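Local coordinates for acetyl-CoA acetyltransferase (Bacillus anthracis, PDB 3SS6), which probably catalyses the thiolase reaction, the reversible transfer of an acetyl group between two acetyl-CoA molecules that yields acetoacetyl-CoA and free coenzyme A, at residues S100-M103 against Q104-G108; L37-A40 against V41-G45; D306-L309 against E310-D313; G356-I359 against T360-I364. One frame throughout, in Å; residues are numbered along the deposited sequence.

Contact 1 (S100-M103 against Q104-G108); sequences SAAM and QIQLG. With K (potassium ion), chain F.
Gln106 lies back over the carbonyl of Ala102, one turn earlier in helix 93-107. Its CG, beside the backbone N (chi1 -65°), comes within 3.0 Å of Ala102 O, and the extended chain carries the amide past the methyl group, with OE1 3.9 Å from Ala102 CB and hydrogen-bonded to Tyr280 OH. Gln106 N donates to the same Ala102 O at 2.7 Å, almost straight (167°). Ile105 makes a similar approach, with CG1 3.3 Å from Ala101 O. The helix lies in the central helical layer of the thiolase fold, between strands 7-19, 112-120 and 252-262 of the N-terminal half and strand 275-284 of the C-terminal half. Gln104 sets CG 3.5 Å from Ser100 O, then extends away from the helix, OE1 bonded to Ser110 OG and NE2 to Glu53 OE1. Ser100 OG, hydrogen-bonded to Gln96 NE2, coordinates the potassium ion at 2.9 Å, together with Tyr85 of this chain and Ser100 and Tyr85 of the second subunit. Met103 bends at chi3, bringing CE to 4.0 Å from that ion without being a ligand, and packs on Leu107 of the second subunit. Gly108, with positive phi, closes the helix in a Schellman motif.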
loop_
_atom_site.group_PDB
_atom_site.type_symbol
_atom_site.label_atom_id
_atom_site.label_comp_id
_atom_site.label_asym_id
_atom_site.label_seq_id
_atom_site.Cartn_x
_atom_site.Cartn_y
_atom_site.Cartn_z
ATOM N N SER A 100 36.257 3.240 9.392
ATOM C CA SER A 100 35.900 4.457 10.096
ATOM C C SER A 100 36.238 4.336 11.585
ATOM O O SER A 100 36.697 5.305 12.205
ATOM C CB SER A 100 34.423 4.779 9.881
ATOM O OG SER A 100 34.200 5.197 8.539
ATOM N N ALA A 101 36.039 3.146 12.145
ATOM C CA ALA A 101 36.450 2.890 13.526
ATOM C C ALA A 101 37.963 3.045 13.648
ATOM O O ALA A 101 38.478 3.671 14.597
ATOM C CB ALA A 101 36.028 1.480 13.962
ATOM N N ALA A 102 38.688 2.477 12.686
ATOM C CA ALA A 102 40.143 2.586 12.716
ATOM C C ALA A 102 40.580 4.051 12.654
ATOM O O ALA A 102 41.503 4.465 13.371
ATOM C CB ALA A 102 40.763 1.783 11.578
ATOM N N MET A 103 39.913 4.844 11.819
ATOM C CA MET A 103 40.252 6.261 11.727
ATOM C C MET A 103 40.084 6.956 13.069
ATOM O O MET A 103 40.959 7.707 13.488
ATOM C CB MET A 103 39.411 6.981 10.665
ATOM C CG MET A 103 39.675 6.490 9.250
ATOM S SD MET A 103 39.065 7.623 7.965
ATOM C CE MET A 103 37.289 7.517 8.198
ATOM N N GLN A 104 38.956 6.721 13.734
ATOM C CA GLN A 104 38.727 7.338 15.037
ATOM C C GLN A 104 39.814 6.934 16.027
ATOM O O GLN A 104 40.293 7.754 16.804
ATOM C CB GLN A 104 37.359 6.953 15.602
ATOM C CG GLN A 104 36.195 7.568 14.842
ATOM C CD GLN A 104 34.879 7.458 15.595
ATOM O OE1 GLN A 104 34.786 6.774 16.618
ATOM N NE2 GLN A 104 33.858 8.127 15.088
ATOM N N ILE A 105 40.202 5.665 16.002
ATOM C CA ILE A 105 41.219 5.186 16.939
ATOM C C ILE A 105 42.593 5.746 16.598
ATOM O O ILE A 105 43.330 6.181 17.485
ATOM C CB ILE A 105 41.238 3.651 16.992
ATOM C CG1 ILE A 105 39.902 3.151 17.564
ATOM C CG2 ILE A 105 42.454 3.146 17.801
ATOM C CD1 ILE A 105 39.642 1.659 17.340
ATOM N N GLN A 106 42.942 5.751 15.315
ATOM C CA GLN A 106 44.240 6.294 14.922
ATOM C C GLN A 106 44.396 7.741 15.385
ATOM O O GLN A 106 45.480 8.159 15.819
ATOM C CB GLN A 106 44.413 6.229 13.408
ATOM C CG GLN A 106 44.468 4.826 12.815
ATOM C CD GLN A 106 44.427 4.875 11.289
ATOM O OE1 GLN A 106 43.405 4.552 10.658
ATOM N NE2 GLN A 106 45.530 5.318 10.692
ATOM N N LEU A 107 43.315 8.505 15.283
ATOM C CA LEU A 107 43.331 9.924 15.627
ATOM C C LEU A 107 43.181 10.213 17.116
ATOM O O LEU A 107 43.389 11.347 17.553
ATOM C CB LEU A 107 42.224 10.648 14.857
ATOM C CG LEU A 107 42.531 10.841 13.373
ATOM C CD1 LEU A 107 41.287 11.357 12.660
ATOM C CD2 LEU A 107 43.684 11.827 13.210
ATOM N N GLY A 108 42.811 9.198 17.894
ATOM C CA GLY A 108 42.528 9.404 19.298
ATOM C C GLY A 108 41.159 10.008 19.560
ATOM O O GLY A 108 40.882 10.460 20.675
HETATM K K K F . 33.435 7.995 9.042
#

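Contact 2 (L37-A40 against V41-G45); sequences LQEA and VKRGG
Leu37 meets Val41 through its carbonyl, which accepts the Val41 N-H, while Val41 CG2 leans to 3.5 Å from Leu37 O. The leucine side chain itself turns to Val114 and Val257 of the sheet and to Phe78. At Gln38 the carbonyl takes the Lys42 N-H and has Lys42 CG 3.3 Å from its oxygen; the Gln38 amide reaches the other way, to Ala76 O. Helix 29-43 packs on strands 7-19, 112-120 and 252-262 of the N-terminal thiolase domain, with Leu37 and Ala40 lying on the strands. Glu39 has CG opposite its own backbone N (chi1 -180°) and folds at chi2, which swings the carboxylate along the helix to Arg43. Its OE2 receives Arg43 NE at 2.9 Å in a nearly straight (173°) salt bridge, using the anti lone pair. The oxygen lies in the guanidinium plane, yet the carboxylate stands 89° to it. Asp199 O holds Arg43 NH1, which helps fix the rotation of the guanidinium. The other carboxylate oxygen, Glu39 OE1, accepts from a water at 2.6 Å, and this water in turn accepts from Lys42 NZ at 2.7 Å, bridging two charges that do not touch directly. Ala40 faces Val13, Val257 and Val259. Arg43 N donates chiefly to Glu39 O at 3.0 Å and weakly to Ala40 O at 3.2 Å. Gly45, with positive phi, is the first residue to leave the helical path.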
loop_
_atom_site.group_PDB
_atom_site.type_symbol
_atom_site.label_atom_id
_atom_site.label_comp_id
_atom_site.label_asym_id
_atom_site.label_seq_id
_atom_site.Cartn_x
_atom_site.Cartn_y
_atom_site.Cartn_z
ATOM N N LEU A 37 26.632 -7.676 19.096
ATOM C CA LEU A 37 27.262 -6.585 19.833
ATOM C C LEU A 37 27.583 -7.027 21.256
ATOM O O LEU A 37 28.679 -6.791 21.764
ATOM C CB LEU A 37 26.323 -5.386 19.912
ATOM C CG LEU A 37 26.135 -4.614 18.612
ATOM C CD1 LEU A 37 25.032 -3.575 18.785
ATOM C CD2 LEU A 37 27.445 -3.947 18.173
ATOM N N GLN A 38 26.607 -7.655 21.906
ATOM C CA GLN A 38 26.793 -8.090 23.292
ATOM C C GLN A 38 27.940 -9.082 23.463
ATOM O O GLN A 38 28.777 -8.927 24.360
ATOM C CB GLN A 38 25.491 -8.668 23.851
ATOM C CG GLN A 38 24.406 -7.606 24.009
ATOM C CD GLN A 38 23.043 -8.196 24.337
ATOM O OE1 GLN A 38 22.729 -9.316 23.939
ATOM N NE2 GLN A 38 22.226 -7.439 25.064
ATOM N N GLU A 39 27.989 -10.086 22.591
ATOM C CA GLU A 39 29.031 -11.105 22.696
ATOM C C GLU A 39 30.390 -10.519 22.332
ATOM O O GLU A 39 31.395 -10.856 22.950
ATOM C CB GLU A 39 28.700 -12.319 21.822
ATOM C CG GLU A 39 29.750 -13.440 21.890
ATOM C CD GLU A 39 29.873 -14.091 23.272
ATOM O OE1 GLU A 39 28.940 -13.983 24.100
ATOM O OE2 GLU A 39 30.921 -14.730 23.517
ATOM N N ALA A 40 30.423 -9.633 21.337
ATOM C CA ALA A 40 31.691 -9.016 20.966
ATOM C C ALA A 40 32.319 -8.298 22.148
ATOM O O ALA A 40 33.514 -8.455 22.426
ATOM C CB ALA A 40 31.510 -8.047 19.791
ATOM N N VAL A 41 31.517 -7.487 22.832
ATOM C CA VAL A 41 32.038 -6.718 23.950
ATOM C C VAL A 41 32.506 -7.665 25.064
ATOM O O VAL A 41 33.564 -7.458 25.671
ATOM C CB VAL A 41 30.991 -5.686 24.432
ATOM C CG1 VAL A 41 31.375 -5.101 25.784
ATOM C CG2 VAL A 41 30.819 -4.583 23.386
ATOM N N LYS A 42 31.738 -8.722 25.304
ATOM C CA LYS A 42 32.101 -9.717 26.319
ATOM C C LYS A 42 33.456 -10.346 26.044
ATOM O O LYS A 42 34.218 -10.616 26.969
ATOM C CB LYS A 42 31.042 -10.815 26.417
ATOM C CG LYS A 42 29.784 -10.392 27.156
ATOM C CD LYS A 42 28.692 -11.453 27.058
ATOM C CE LYS A 42 27.366 -10.920 27.584
ATOM N NZ LYS A 42 26.240 -11.848 27.288
ATOM N N ARG A 43 33.757 -10.582 24.774
ATOM C CA ARG A 43 35.032 -11.173 24.401
ATOM C C ARG A 43 36.165 -10.177 24.237
ATOM O O ARG A 43 37.336 -10.560 24.261
ATOM C CB ARG A 43 34.901 -11.903 23.080
ATOM C CG ARG A 43 33.896 -13.003 23.082
ATOM C CD ARG A 43 33.984 -13.693 21.751
ATOM N NE ARG A 43 33.056 -14.800 21.630
ATOM C CZ ARG A 43 33.188 -15.765 20.728
ATOM N NH1 ARG A 43 34.215 -15.745 19.881
ATOM N NH2 ARG A 43 32.302 -16.746 20.682
ATOM N N GLY A 44 35.813 -8.910 24.057
ATOM C CA GLY A 44 36.755 -7.910 23.585
ATOM C C GLY A 44 37.615 -7.251 24.642
ATOM O O GLY A 44 38.443 -6.411 24.315
ATOM N N GLY A 45 37.419 -7.622 25.903
ATOM C CA GLY A 45 38.281 -7.140 26.969
ATOM C C GLY A 45 37.890 -5.788 27.538
ATOM O O GLY A 45 38.685 -5.142 28.232
HETATM O O HOH W 1 26.699 -12.910 24.874
#

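Contact 3 (D306-L309 against E310-D313)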
loop_
_atom_site.group_PDB
_atom_site.type_symbol
_atom_site.label_atom_id
_atom_site.label_comp_id
_atom_site.label_asym_id
_atom_site.label_seq_id
_atom_site.Cartn_x
_atom_site.Cartn_y
_atom_site.Cartn_z
ATOM N N ASP A 306 53.052 -1.502 1.315
ATOM C CA ASP A 306 54.332 -2.017 0.861
ATOM C C ASP A 306 54.366 -3.542 0.939
ATOM O O ASP A 306 55.359 -4.136 1.375
ATOM C CB ASP A 306 55.476 -1.396 1.672
ATOM C CG ASP A 306 56.841 -1.696 1.080
ATOM O OD1 ASP A 306 56.920 -1.958 -0.142
ATOM O OD2 ASP A 306 57.833 -1.663 1.840
ATOM N N TRP A 307 53.266 -4.165 0.528
ATOM C CA TRP A 307 53.218 -5.610 0.349
ATOM C C TRP A 307 53.203 -5.918 -1.136
ATOM O O TRP A 307 52.682 -5.140 -1.938
ATOM C CB TRP A 307 51.936 -6.209 0.920
ATOM C CG TRP A 307 51.799 -6.249 2.398
ATOM C CD1 TRP A 307 52.676 -5.774 3.334
ATOM C CD2 TRP A 307 50.697 -6.807 3.125
ATOM N NE1 TRP A 307 52.182 -6.004 4.600
ATOM C CE2 TRP A 307 50.969 -6.635 4.496
ATOM C CE3 TRP A 307 49.503 -7.437 2.746
ATOM C CZ2 TRP A 307 50.094 -7.066 5.488
ATOM C CZ3 TRP A 307 48.629 -7.858 3.739
ATOM C CH2 TRP A 307 48.929 -7.666 5.089
ATOM N N SER A 308 53.754 -7.070 -1.498
ATOM C CA SER A 308 53.473 -7.645 -2.798
ATOM C C SER A 308 52.200 -8.455 -2.612
ATOM O O SER A 308 51.862 -8.854 -1.497
ATOM C CB SER A 308 54.606 -8.559 -3.250
ATOM O OG SER A 308 54.628 -9.747 -2.477
ATOM N N LEU A 309 51.484 -8.694 -3.698
ATOM C CA LEU A 309 50.295 -9.525 -3.625
ATOM C C LEU A 309 50.695 -10.901 -3.088
ATOM O O LEU A 309 49.971 -11.512 -2.296
ATOM C CB LEU A 309 49.660 -9.634 -5.008
ATOM C CG LEU A 309 48.404 -10.482 -5.152
ATOM C CD1 LEU A 309 47.272 -9.958 -4.267
ATOM C CD2 LEU A 309 47.987 -10.515 -6.617
ATOM N N GLU A 310 51.869 -11.362 -3.509
ATOM C CA GLU A 310 52.396 -12.668 -3.126
ATOM C C GLU A 310 52.628 -12.801 -1.620
ATOM O O GLU A 310 52.593 -13.909 -1.078
ATOM C CB GLU A 310 53.702 -12.948 -3.882
ATOM C CG GLU A 310 53.531 -13.153 -5.388
ATOM C CD GLU A 310 52.866 -11.973 -6.092
ATOM O OE1 GLU A 310 53.300 -10.814 -5.890
ATOM O OE2 GLU A 310 51.900 -12.212 -6.853
ATOM N N ASP A 311 52.869 -11.678 -0.947
ATOM C CA ASP A 311 53.074 -11.679 0.503
ATOM C C ASP A 311 51.819 -12.084 1.283
ATOM O O ASP A 311 51.921 -12.595 2.397
ATOM C CB ASP A 311 53.537 -10.304 0.999
ATOM C CG ASP A 311 54.921 -9.928 0.495
ATOM O OD1 ASP A 311 55.667 -10.819 0.046
ATOM O OD2 ASP A 311 55.257 -8.730 0.555
ATOM N N ALA A 312 50.640 -11.838 0.718
ATOM C CA ALA A 312 49.404 -12.166 1.421
ATOM C C ALA A 312 49.310 -13.676 1.610
ATOM O O ALA A 312 49.525 -14.443 0.666
ATOM C CB ALA A 312 48.187 -11.639 0.671
ATOM N N ASP A 313 49.015 -14.102 2.833
ATOM C CA ASP A 313 48.870 -15.523 3.130
ATOM C C ASP A 313 47.476 -16.048 2.794
ATOM O O ASP A 313 47.329 -17.177 2.310
ATOM C CB ASP A 313 49.200 -15.793 4.596
ATOM C CG ASP A 313 50.655 -15.527 4.919
ATOM O OD1 ASP A 313 51.530 -16.070 4.204
ATOM O OD2 ASP A 313 50.928 -14.774 5.879
#
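Ser308 holds OG between its own backbone N and carbonyl carbon (chi1 71°), and Asp311 sets its carboxylate beside its own N (chi1 -66°), which turns the two polar groups to face each other across one turn of chain. Ser308 N donates to Asp311 OD2 at 3.0 Å, straight at the donor although the N-H arrives from well above the carboxylate plane. In return Asp311 N donates to Ser308 O at 3.0 Å and, weakly, to Ser308 OG, also at 3.0 Å. The carboxylate oxygen OD2 further lies 3.7 Å from Trp307 CA, tucked against the chain just before the turn. Ala312 N then repeats the step, reaching Leu309 O at 3.1 Å from above the carbonyl plane. On the outer side Glu310 folds at chi2, which brings OE1 back to 3.5 Å from Leu309 N. Leu309 and Trp307 both pack on Leu302 of helix 294-305, and Trp307 also covers Lys374 and Ile376 of strand 374-381. The exchange between a serine and an acid three residues on resembles a capping box, its return bond to OG weak, on a short turn that leads from helix 294-305 to strand 314-317 of the C-terminal thiolase domain.

Contact 4 (G356-I359 against T360-I364); sequences GARI and TVSLI
Thr360 hangs on Gly356 one turn back in helix 352-370, which lies buried in the central helical layer of the thiolase fold, between strands 7-19 and 252-262 of one half and 314-317 and 385-393 of the other. With OG1 beside the backbone N (chi1 -57°), its hydroxyl donates to Gly356 O at 3.0 Å, nearly in line with the C=O bond, and takes over the carbonyl that a backbone N-H would otherwise meet; Thr360 N makes a weak bond to Ala357 O. Val361 N meets that same Ala357 O at 2.9 Å, and Val361 CG2 lies 3.4 Å from it; its side chain packs on Leu258. Ser362 faces Arg358 twice over. Its N donates to Arg358 O at 3.0 Å, and its OG receives Arg358 NH1 at 2.9 Å, bent to 141° at the hydrogen but close to the guanidinium plane. The arginine gets there by swinging CG away from its backbone N (chi1 -154°) and bending at chi2 and chi3, which folds the chain forward along the helix beside Arg14 and Ile17 of strand 7-19. Gln200 OE1 is a further hydrogen-bonding partner of Ser362 OG, and Ile359 CG2 covers one guanidinium face, 3.6 Å above it toward the rim. Leu363, which touches Leu314 and Ile391, donates its N to Ile359 O at 2.9 Å and brings CB to 3.3 Å from that oxygen.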
loop_
_atom_site.group_PDB
_atom_site.type_symbol
_atom_site.label_atom_id
_atom_site.label_comp_id
_atom_site.label_asym_id
_atom_site.label_seq_id
_atom_site.Cartn_x
_atom_site.Cartn_y
_atom_site.Cartn_z
ATOM N N GLY A 356 30.991 -7.001 4.392
ATOM C CA GLY A 356 32.328 -6.437 4.487
ATOM C C GLY A 356 32.960 -6.694 5.833
ATOM O O GLY A 356 34.182 -6.869 5.923
ATOM N N ALA A 357 32.127 -6.725 6.879
ATOM C CA ALA A 357 32.588 -7.101 8.219
ATOM C C ALA A 357 32.680 -8.620 8.376
ATOM O O ALA A 357 33.613 -9.127 8.993
ATOM C CB ALA A 357 31.673 -6.517 9.285
ATOM N N ARG A 358 31.715 -9.340 7.811
ATOM C CA ARG A 358 31.682 -10.807 7.895
ATOM C C ARG A 358 32.954 -11.459 7.346
ATOM O O ARG A 358 33.555 -12.321 8.002
ATOM C CB ARG A 358 30.427 -11.344 7.175
ATOM C CG ARG A 358 29.930 -12.709 7.675
ATOM C CD ARG A 358 30.826 -13.848 7.138
ATOM N NE ARG A 358 30.784 -13.917 5.679
ATOM C CZ ARG A 358 31.605 -14.670 4.948
ATOM N NH1 ARG A 358 32.539 -15.395 5.544
ATOM N NH2 ARG A 358 31.486 -14.703 3.624
ATOM N N ILE A 359 33.386 -11.032 6.161
ATOM C CA ILE A 359 34.570 -11.645 5.563
ATOM C C ILE A 359 35.820 -11.304 6.360
ATOM O O ILE A 359 36.782 -12.075 6.363
ATOM C CB ILE A 359 34.745 -11.316 4.051
ATOM C CG1 ILE A 359 35.032 -9.826 3.817
ATOM C CG2 ILE A 359 33.518 -11.793 3.266
ATOM C CD1 ILE A 359 35.320 -9.479 2.338
ATOM N N THR A 360 35.799 -10.167 7.057
ATOM C CA THR A 360 36.940 -9.787 7.897
ATOM C C THR A 360 36.993 -10.685 9.140
ATOM O O THR A 360 38.056 -11.184 9.518
ATOM C CB THR A 360 36.893 -8.293 8.277
ATOM O OG1 THR A 360 36.853 -7.501 7.075
ATOM C CG2 THR A 360 38.127 -7.899 9.096
ATOM N N VAL A 361 35.843 -10.893 9.766
ATOM C CA VAL A 361 35.743 -11.854 10.874
ATOM C C VAL A 361 36.292 -13.216 10.453
ATOM O O VAL A 361 37.125 -13.815 11.145
ATOM C CB VAL A 361 34.280 -12.015 11.346
ATOM C CG1 VAL A 361 34.125 -13.226 12.282
ATOM C CG2 VAL A 361 33.788 -10.759 12.026
ATOM N N SER A 362 35.815 -13.720 9.321
ATOM C CA SER A 362 36.231 -15.040 8.852
ATOM C C SER A 362 37.729 -15.122 8.545
ATOM O O SER A 362 38.409 -16.107 8.891
ATOM C CB SER A 362 35.399 -15.434 7.635
ATOM O OG SER A 362 34.018 -15.477 7.997
ATOM N N LEU A 363 38.246 -14.087 7.897
ATOM C CA LEU A 363 39.666 -14.023 7.593
ATOM C C LEU A 363 40.517 -14.082 8.854
ATOM O O LEU A 363 41.496 -14.822 8.921
ATOM C CB LEU A 363 39.976 -12.740 6.824
ATOM C CG LEU A 363 41.431 -12.503 6.424
ATOM C CD1 LEU A 363 41.964 -13.614 5.519
ATOM C CD2 LEU A 363 41.490 -11.150 5.706
ATOM N N ILE A 364 40.149 -13.290 9.855
ATOM C CA ILE A 364 40.934 -13.240 11.086
ATOM C C ILE A 364 41.050 -14.615 11.724
ATOM O O ILE A 364 42.141 -15.053 12.098
ATOM C CB ILE A 364 40.327 -12.256 12.094
ATOM C CG1 ILE A 364 40.528 -10.818 11.612
ATOM C CG2 ILE A 364 40.959 -12.452 13.463
ATOM C CD1 ILE A 364 39.645 -9.797 12.319
#

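From the N terminus the four contacts follow in series; each is a turn of local chain, so none closes a long loop, and none nests in or crosses another. Contact 2 comes first, on helix 29-43, and contact 1 ends helix 93-107; both lie in the N-terminal thiolase domain. Contact 3 links helix 294-305 to strand 314-317 in the C-terminal domain, and contact 4 lies farther on in helix 352-370, which rests on that same strand; the two approach within about 7 Å at their nearest atoms. The helices of contacts 1 and 4 share the central layer. Contacts 1, 2 and 4 all bear on strands 7-19 and 252-262. Contact 1 alone touches a second subunit.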